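PDB 5XU0: membrane-fusion protein from Streptococcus pneumoniae, which probably acts as the membrane-fusion subunit of a MacAB-like efflux pump, assembling into a channel through which substrates may pass. Local coordinates for residues Gly7-Lys12 / Leu177-Glu182; Tyr16-Ala21 / Ser165-His170. The protein carries 2 engineered substitutions. All coordinates share one frame; numbering follows the deposited sequence.

Contacts 1 and 2 pair the same two successive runs of chain in adjoining domains: strand 3-10 is followed by 14-18, and strand 167-172 by 178-183, so contact 2 is nested within the loop that contact 1 closes. Their centres lie about 24 Å apart. Both are partly buried, yet differently. In contact 1 two valines share one face of a barrel strand pair, with a leucine beside them, while threonine, glutamine and lysine side chains take the other face, and no other subunit touches it. Contact 2, nearer the centre of the chain, has regular pairing broken by a bulge, an aromatic stack, and residues engaged by two other subunits, which makes it part of the oligomer interface.

Contact 1: Gly7-Lys12 / Leu177-Glu182; sequences GTVTAK and LQVKGE
Thr8 and Thr10 pair with Lys180 and Gln178 in an antiparallel arrangement, strands 7-10 and 178-182 having their N-to-C directions 144° apart. Each threonine gives and takes one backbone bond: Thr8 N to Lys180 O is 2.9 Å, Lys180 N to Thr8 O is 3.0 Å, and Thr10 with Gln178 repeats the exchange. Between them Val9 and Val179 form a non-hydrogen-bonded pair, where Val9 CG2 meets Val179 CG1 at 3.6 Å. With CG1 anti to the Val9 backbone N (chi1 -171°), that branch is the one that meets Leu177 CD2, 3.8 Å away. On the other face the extended Lys180 chain crosses the Thr10 side chain at about a right angle, its CG 3.7 Å from Thr10 CG2. Beyond the strand, Lys12 lays its methylenes across Gln178, Lys12 CB lying 3.9 Å from Gln178 CG. Phe256, Val258 and Met260 complete the apolar side around Val9 and Val179. This two-faced pairing joins the first two strands of a closed six-stranded antiparallel barrel, consistent with the beta-barrel domain of MacA-like membrane-fusion proteins.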
ATOM      1  N   GLY B   7     -24.641  31.157  -2.767  1.00 86.87           N
ATOM      2  CA  GLY B   7     -24.631  29.771  -2.341  1.00 83.69           C
ATOM      3  C   GLY B   7     -25.095  28.885  -3.473  1.00 88.07           C
ATOM      4  O   GLY B   7     -25.625  29.353  -4.487  1.00 90.30           O
ATOM      5  N   THR B   8     -24.885  27.586  -3.287  1.00 86.76           N
ATOM      6  CA  THR B   8     -25.292  26.605  -4.279  1.00 91.13           C
ATOM      7  C   THR B   8     -26.297  25.634  -3.677  1.00 99.63           C
ATOM      8  O   THR B   8     -26.283  25.359  -2.468  1.00 94.76           O
ATOM      9  CB  THR B   8     -24.090  25.836  -4.841  1.00 81.10           C
ATOM     10  OG1 THR B   8     -23.363  25.226  -3.771  1.00121.11           O
ATOM     11  CG2 THR B   8     -23.170  26.775  -5.599  1.00 82.95           C
ATOM     12  N   VAL B   9     -27.181  25.135  -4.541  1.00 99.03           N
ATOM     13  CA  VAL B   9     -28.178  24.145  -4.151  1.00 91.60           C
ATOM     14  C   VAL B   9     -27.478  22.800  -4.016  1.00 92.53           C
ATOM     15  O   VAL B   9     -27.021  22.222  -5.006  1.00 96.83           O
ATOM     16  CB  VAL B   9     -29.335  24.075  -5.152  1.00 98.18           C
ATOM     17  CG1 VAL B   9     -30.459  23.202  -4.600  1.00 85.87           C
ATOM     18  CG2 VAL B   9     -29.845  25.467  -5.460  1.00 92.43           C
ATOM     19  N   THR B  10     -27.373  22.313  -2.789  1.00 86.38           N
ATOM     20  CA  THR B  10     -26.790  21.016  -2.515  1.00 84.42           C
ATOM     21  C   THR B  10     -27.831  20.131  -1.850  1.00 90.37           C
ATOM     22  O   THR B  10     -28.821  20.607  -1.285  1.00 91.67           O
ATOM     23  CB  THR B  10     -25.555  21.131  -1.614  1.00 78.43           C
ATOM     24  OG1 THR B  10     -25.963  21.077  -0.242  1.00 96.13           O
ATOM     25  CG2 THR B  10     -24.831  22.441  -1.865  1.00 92.90           C
ATOM     26  N   ALA B  11     -27.600  18.832  -1.924  1.00 88.48           N
ATOM     27  CA  ALA B  11     -28.461  17.911  -1.212  1.00 88.11           C
ATOM     28  C   ALA B  11     -27.973  17.742   0.218  1.00 84.84           C
ATOM     29  O   ALA B  11     -26.844  18.099   0.566  1.00 74.91           O
ATOM     30  CB  ALA B  11     -28.515  16.565  -1.917  1.00 68.08           C
ATOM     31  N   LYS B  12     -28.852  17.196   1.053  1.00 80.36           N
ATOM     32  CA  LYS B  12     -28.550  16.989   2.460  1.00 85.12           C
ATOM     33  C   LYS B  12     -27.995  15.595   2.719  1.00 86.85           C
ATOM     34  O   LYS B  12     -26.973  15.444   3.396  1.00 83.05           O
ATOM     35  CB  LYS B  12     -29.809  17.221   3.298  1.00 85.77           C
ATOM     36  CG  LYS B  12     -29.665  16.844   4.757  1.00 82.72           C
ATOM     37  CD  LYS B  12     -30.868  17.312   5.553  1.00 81.99           C
ATOM     38  CE  LYS B  12     -30.592  17.255   7.044  1.00 94.15           C
ATOM     39  NZ  LYS B  12     -31.706  17.848   7.830  1.00104.81           N
ATOM     40  N   LEU B 177     -33.798  19.350   0.246  1.00 99.51           N
ATOM     41  CA  LEU B 177     -32.696  20.082  -0.358  1.00 86.92           C
ATOM     42  C   LEU B 177     -32.248  21.221   0.551  1.00 85.53           C
ATOM     43  O   LEU B 177     -32.993  21.703   1.406  1.00 92.53           O
ATOM     44  CB  LEU B 177     -33.098  20.624  -1.729  1.00 85.16           C
ATOM     45  CG  LEU B 177     -32.524  19.859  -2.923  1.00 81.79           C
ATOM     46  CD1 LEU B 177     -32.906  18.399  -2.838  1.00100.17           C
ATOM     47  CD2 LEU B 177     -33.006  20.459  -4.233  1.00 77.63           C
ATOM     48  N   GLN B 178     -30.996  21.639   0.365  1.00 88.40           N
ATOM     49  CA  GLN B 178     -30.416  22.740   1.122  1.00 94.19           C
ATOM     50  C   GLN B 178     -29.607  23.609   0.167  1.00 86.78           C
ATOM     51  O   GLN B 178     -29.464  23.296  -1.019  1.00 85.73           O
ATOM     52  CB  GLN B 178     -29.547  22.224   2.281  1.00 91.19           C
ATOM     53  CG  GLN B 178     -30.204  21.140   3.132  1.00 91.64           C
ATOM     54  CD  GLN B 178     -29.415  20.806   4.385  1.00 91.23           C
ATOM     55  OE1 GLN B 178     -29.913  20.950   5.502  1.00 91.88           O
ATOM     56  NE2 GLN B 178     -28.184  20.341   4.204  1.00 78.69           N
ATOM     57  N   VAL B 179     -29.085  24.719   0.680  1.00 79.72           N
ATOM     58  CA  VAL B 179     -28.097  25.509  -0.049  1.00 95.62           C
ATOM     59  C   VAL B 179     -26.972  25.859   0.913  1.00 88.23           C
ATOM     60  O   VAL B 179     -27.213  26.113   2.100  1.00 84.52           O
ATOM     61  CB  VAL B 179     -28.697  26.788  -0.683  1.00102.72           C
ATOM     62  CG1 VAL B 179     -29.374  26.484  -1.991  1.00 99.56           C
ATOM     63  CG2 VAL B 179     -29.699  27.403   0.217  1.00 92.59           C
ATOM     64  N   LYS B 180     -25.739  25.861   0.406  1.00 86.02           N
ATOM     65  CA  LYS B 180     -24.596  26.161   1.256  1.00 85.13           C
ATOM     66  C   LYS B 180     -23.646  27.140   0.586  1.00 90.65           C
ATOM     67  O   LYS B 180     -23.675  27.353  -0.630  1.00 86.49           O
ATOM     68  CB  LYS B 180     -23.815  24.905   1.663  1.00 86.64           C
ATOM     69  CG  LYS B 180     -24.579  23.592   1.657  1.00 92.55           C
ATOM     70  CD  LYS B 180     -23.643  22.485   2.107  1.00 91.54           C
ATOM     71  CE  LYS B 180     -24.406  21.251   2.549  1.00100.98           C
ATOM     72  NZ  LYS B 180     -23.495  20.168   2.996  1.00 96.65           N
ATOM     73  N   GLY B 181     -22.788  27.717   1.417  1.00 80.66           N
ATOM     74  CA  GLY B 181     -21.691  28.524   0.926  1.00 77.88           C
ATOM     75  C   GLY B 181     -20.790  28.918   2.076  1.00 90.05           C
ATOM     76  O   GLY B 181     -20.710  28.214   3.083  1.00103.33           O
ATOM     77  N   GLU B 182     -20.122  30.062   1.934  1.00 77.22           N
ATOM     78  CA  GLU B 182     -19.261  30.579   2.991  1.00 86.05           C
ATOM     79  C   GLU B 182     -19.592  32.039   3.281  1.00 82.48           C
ATOM     80  O   GLU B 182     -20.273  32.719   2.509  1.00 76.27           O
ATOM     81  CB  GLU B 182     -17.775  30.445   2.634  1.00 99.46           C
ATOM     82  CG  GLU B 182     -17.269  29.021   2.555  1.00110.67           C
ATOM     83  CD  GLU B 182     -15.816  28.964   2.127  1.00138.90           C
ATOM     84  OE1 GLU B 182     -15.280  30.016   1.717  1.00135.73           O
ATOM     85  OE2 GLU B 182     -15.208  27.875   2.202  1.00148.01           O
TER

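Contact 2: Tyr16-Ala21 / Ser165-His170; sequences YVYFDA and SQVMVH
Val17 faces two residues at once: its carbonyl O accepts from both Met168 N (2.8 Å) and Val169 N (3.1 Å), a classic beta bulge. Both donors lie in the carbonyl plane. Met168, modelled as selenomethionine, has a psi of -40°, the helix-like value expected at the first position of such a bulge, and it shifts the register by one residue. Before the bulge the pairing is regular, with Val17 N bonded back to Val169 O; past it, Phe19 N reaches Gln166 O at 3.0 Å and keeps the chains together where the strand gives way to loop.

The Tyr16 and His170 side chains run side by side from a non-hydrogen-bonded pair and stack face to face, ring centroids 3.9 Å apart and planes at 19°. Tyr16 CE1 sits over the centre of the imidazole, while His170 NE2 lies toward the rim of the phenol. His170 CG is anti to its backbone N (chi1 -175°), which carries the ring over the tyrosine, and a hydrogen bond between NE2 and Glu14 OE1 probably helps hold its rotation. Val167 touches both tyrosines, CG1 at the edge of the Tyr16 ring and CG2 3.4 Å from Tyr18 CE1. On the opposite face Val17 CG2 packs on Val169 CB. The bent Met168 chain brings its CE to 4.0 Å from Phe19 CD1.

Asn156 of a second subunit bonds Tyr16 N and Tyr18 OH, and Tyr219 of a third meets His170 edge-to-face. Strand 14-18 is outermost in its four-stranded sheet, with 167-172 between it and 148-153; Met168 and Val169 touch Tyr46 and Leu43 of strand 42-46 in a second sheet, as in a barrel-sandwich domain, from which helices 49-77 and 109-138 extend as a hairpin.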
ATOM      1  N   TYR B  16     -22.191   7.004  -0.631  1.00 82.50           N
ATOM      2  CA  TYR B  16     -21.261   6.334  -1.523  1.00 82.47           C
ATOM      3  C   TYR B  16     -21.051   4.910  -1.031  1.00 83.69           C
ATOM      4  O   TYR B  16     -20.863   4.680   0.168  1.00 77.64           O
ATOM      5  CB  TYR B  16     -19.907   7.047  -1.570  1.00 81.40           C
ATOM      6  CG  TYR B  16     -19.928   8.486  -2.033  1.00 84.03           C
ATOM      7  CD1 TYR B  16     -19.746   8.806  -3.371  1.00 73.26           C
ATOM      8  CD2 TYR B  16     -20.095   9.528  -1.126  1.00 76.73           C
ATOM      9  CE1 TYR B  16     -19.749  10.120  -3.799  1.00 84.81           C
ATOM     10  CE2 TYR B  16     -20.099  10.846  -1.545  1.00 90.42           C
ATOM     11  CZ  TYR B  16     -19.926  11.136  -2.883  1.00 94.42           C
ATOM     12  OH  TYR B  16     -19.929  12.446  -3.308  1.00 87.73           O
ATOM     13  N   VAL B  17     -21.083   3.955  -1.951  1.00 71.05           N
ATOM     14  CA  VAL B  17     -20.632   2.602  -1.663  1.00 77.73           C
ATOM     15  C   VAL B  17     -19.431   2.342  -2.564  1.00 81.42           C
ATOM     16  O   VAL B  17     -19.526   2.397  -3.803  1.00 78.86           O
ATOM     17  CB  VAL B  17     -21.741   1.542  -1.813  1.00 80.91           C
ATOM     18  CG1 VAL B  17     -22.978   1.967  -1.026  1.00 68.97           C
ATOM     19  CG2 VAL B  17     -22.092   1.227  -3.254  1.00 85.75           C
ATOM     20  N   TYR B  18     -18.282   2.158  -1.923  1.00 84.63           N
ATOM     21  CA  TYR B  18     -17.009   1.871  -2.560  1.00 82.00           C
ATOM     22  C   TYR B  18     -16.757   0.373  -2.529  1.00 70.72           C
ATOM     23  O   TYR B  18     -17.288  -0.345  -1.679  1.00 83.07           O
ATOM     24  CB  TYR B  18     -15.852   2.589  -1.851  1.00 82.71           C
ATOM     25  CG  TYR B  18     -16.074   4.056  -1.538  1.00 90.70           C
ATOM     26  CD1 TYR B  18     -15.841   5.035  -2.493  1.00 81.74           C
ATOM     27  CD2 TYR B  18     -16.486   4.466  -0.274  1.00 82.20           C
ATOM     28  CE1 TYR B  18     -16.022   6.374  -2.201  1.00 81.94           C
ATOM     29  CE2 TYR B  18     -16.669   5.806   0.024  1.00 89.47           C
ATOM     30  CZ  TYR B  18     -16.438   6.755  -0.943  1.00 92.21           C
ATOM     31  OH  TYR B  18     -16.622   8.092  -0.655  1.00 97.50           O
ATOM     32  N   PHE B  19     -15.928  -0.091  -3.457  1.00 74.18           N
ATOM     33  CA  PHE B  19     -15.562  -1.498  -3.491  1.00 84.94           C
ATOM     34  C   PHE B  19     -14.825  -1.892  -2.215  1.00 84.01           C
ATOM     35  O   PHE B  19     -14.086  -1.099  -1.625  1.00 86.35           O
ATOM     36  CB  PHE B  19     -14.692  -1.786  -4.715  1.00 86.37           C
ATOM     37  CG  PHE B  19     -14.341  -3.236  -4.882  1.00 90.39           C
ATOM     38  CD1 PHE B  19     -15.226  -4.111  -5.488  1.00 90.37           C
ATOM     39  CD2 PHE B  19     -13.126  -3.724  -4.431  1.00102.02           C
ATOM     40  CE1 PHE B  19     -14.908  -5.445  -5.642  1.00 98.59           C
ATOM     41  CE2 PHE B  19     -12.800  -5.058  -4.582  1.00109.24           C
ATOM     42  CZ  PHE B  19     -13.693  -5.919  -5.189  1.00109.28           C
ATOM     43  N   ASP B  20     -15.039  -3.135  -1.786  1.00 82.91           N
ATOM     44  CA  ASP B  20     -14.398  -3.670  -0.585  1.00 88.44           C
ATOM     45  C   ASP B  20     -13.890  -5.069  -0.901  1.00 85.75           C
ATOM     46  O   ASP B  20     -14.683  -6.010  -1.010  1.00 88.62           O
ATOM     47  CB  ASP B  20     -15.367  -3.692   0.596  1.00 76.52           C
ATOM     48  CG  ASP B  20     -14.672  -3.952   1.921  1.00 84.79           C
ATOM     49  OD1 ASP B  20     -13.492  -4.366   1.913  1.00 86.15           O
ATOM     50  OD2 ASP B  20     -15.313  -3.752   2.973  1.00 88.94           O
ATOM     51  N   ALA B  21     -12.568  -5.203  -1.044  1.00 84.36           N
ATOM     52  CA  ALA B  21     -11.967  -6.502  -1.328  1.00 77.12           C
ATOM     53  C   ALA B  21     -12.167  -7.483  -0.181  1.00 85.71           C
ATOM     54  O   ALA B  21     -12.306  -8.689  -0.416  1.00 72.28           O
ATOM     55  CB  ALA B  21     -10.479  -6.332  -1.616  1.00 78.48           C
ATOM     56  N   SER B 165      -9.957   5.440  -4.172  1.00136.34           N
ATOM     57  CA  SER B 165     -11.178   4.752  -3.773  1.00113.62           C
ATOM     58  C   SER B 165     -12.066   4.547  -4.994  1.00113.23           C
ATOM     59  O   SER B 165     -12.268   5.474  -5.785  1.00106.61           O
ATOM     60  CB  SER B 165     -11.921   5.548  -2.700  1.00110.56           C
ATOM     61  OG  SER B 165     -11.042   5.954  -1.665  1.00109.46           O
ATOM     62  N   GLN B 166     -12.593   3.334  -5.143  1.00102.36           N
ATOM     63  CA  GLN B 166     -13.418   2.979  -6.298  1.00 98.38           C
ATOM     64  C   GLN B 166     -14.886   3.149  -5.924  1.00 97.33           C
ATOM     65  O   GLN B 166     -15.482   2.273  -5.292  1.00 83.85           O
ATOM     66  CB  GLN B 166     -13.120   1.554  -6.753  1.00 92.48           C
ATOM     67  CG  GLN B 166     -11.655   1.295  -7.072  1.00102.23           C
ATOM     68  CD  GLN B 166     -11.461   0.606  -8.410  1.00104.75           C
ATOM     69  OE1 GLN B 166     -11.171  -0.588  -8.472  1.00106.54           O
ATOM     70  NE2 GLN B 166     -11.622   1.359  -9.493  1.00117.50           N
ATOM     71  N   VAL B 167     -15.474   4.279  -6.313  1.00 99.34           N
ATOM     72  CA  VAL B 167     -16.902   4.491  -6.102  1.00 88.51           C
ATOM     73  C   VAL B 167     -17.667   3.524  -6.992  1.00 91.42           C
ATOM     74  O   VAL B 167     -17.559   3.578  -8.223  1.00 85.20           O
ATOM     75  CB  VAL B 167     -17.302   5.939  -6.409  1.00 93.06           C
ATOM     76  CG1 VAL B 167     -18.815   6.111  -6.263  1.00 81.59           C
ATOM     77  CG2 VAL B 167     -16.537   6.920  -5.535  1.00 75.45           C
HETATM   78  N   MSE B 168     -18.449   2.643  -6.381  1.00 86.01           N
HETATM   79  CA  MSE B 168     -19.233   1.705  -7.167  1.00 88.07           C
HETATM   80  C   MSE B 168     -20.669   2.175  -7.336  1.00 95.45           C
HETATM   81  O   MSE B 168     -21.235   2.037  -8.421  1.00 86.95           O
HETATM   82  CB  MSE B 168     -19.199   0.314  -6.548  1.00100.17           C
HETATM   83  CG  MSE B 168     -18.296  -0.653  -7.292  1.00119.53           C
HETATM   84 SE   MSE B 168     -18.823  -2.493  -6.996  1.00249.82          SE
HETATM   85  CE  MSE B 168     -18.792  -2.454  -5.059  1.00 74.37           C
ATOM     86  N   VAL B 169     -21.273   2.737  -6.288  1.00 86.58           N
ATOM     87  CA  VAL B 169     -22.623   3.280  -6.423  1.00 76.00           C
ATOM     88  C   VAL B 169     -22.744   4.547  -5.591  1.00 85.08           C
ATOM     89  O   VAL B 169     -22.346   4.571  -4.423  1.00 75.91           O
ATOM     90  CB  VAL B 169     -23.707   2.253  -6.032  1.00 82.77           C
ATOM     91  CG1 VAL B 169     -25.042   2.928  -5.785  1.00 87.33           C
ATOM     92  CG2 VAL B 169     -23.860   1.225  -7.118  1.00 86.25           C
ATOM     93  N   HIS B 170     -23.300   5.597  -6.194  1.00 83.45           N
ATOM     94  CA  HIS B 170     -23.523   6.877  -5.541  1.00 76.99           C
ATOM     95  C   HIS B 170     -24.993   7.239  -5.652  1.00 80.71           C
ATOM     96  O   HIS B 170     -25.538   7.304  -6.765  1.00 86.81           O
ATOM     97  CB  HIS B 170     -22.658   7.974  -6.162  1.00 82.15           C
ATOM     98  CG  HIS B 170     -22.753   9.290  -5.455  1.00 88.41           C
ATOM     99  ND1 HIS B 170     -22.323  10.470  -6.022  1.00 75.60           N
ATOM    100  CD2 HIS B 170     -23.226   9.610  -4.227  1.00 84.97           C
ATOM    101  CE1 HIS B 170     -22.528  11.462  -5.173  1.00 80.81           C
ATOM    102  NE2 HIS B 170     -23.077  10.967  -4.077  1.00 84.13           N
TER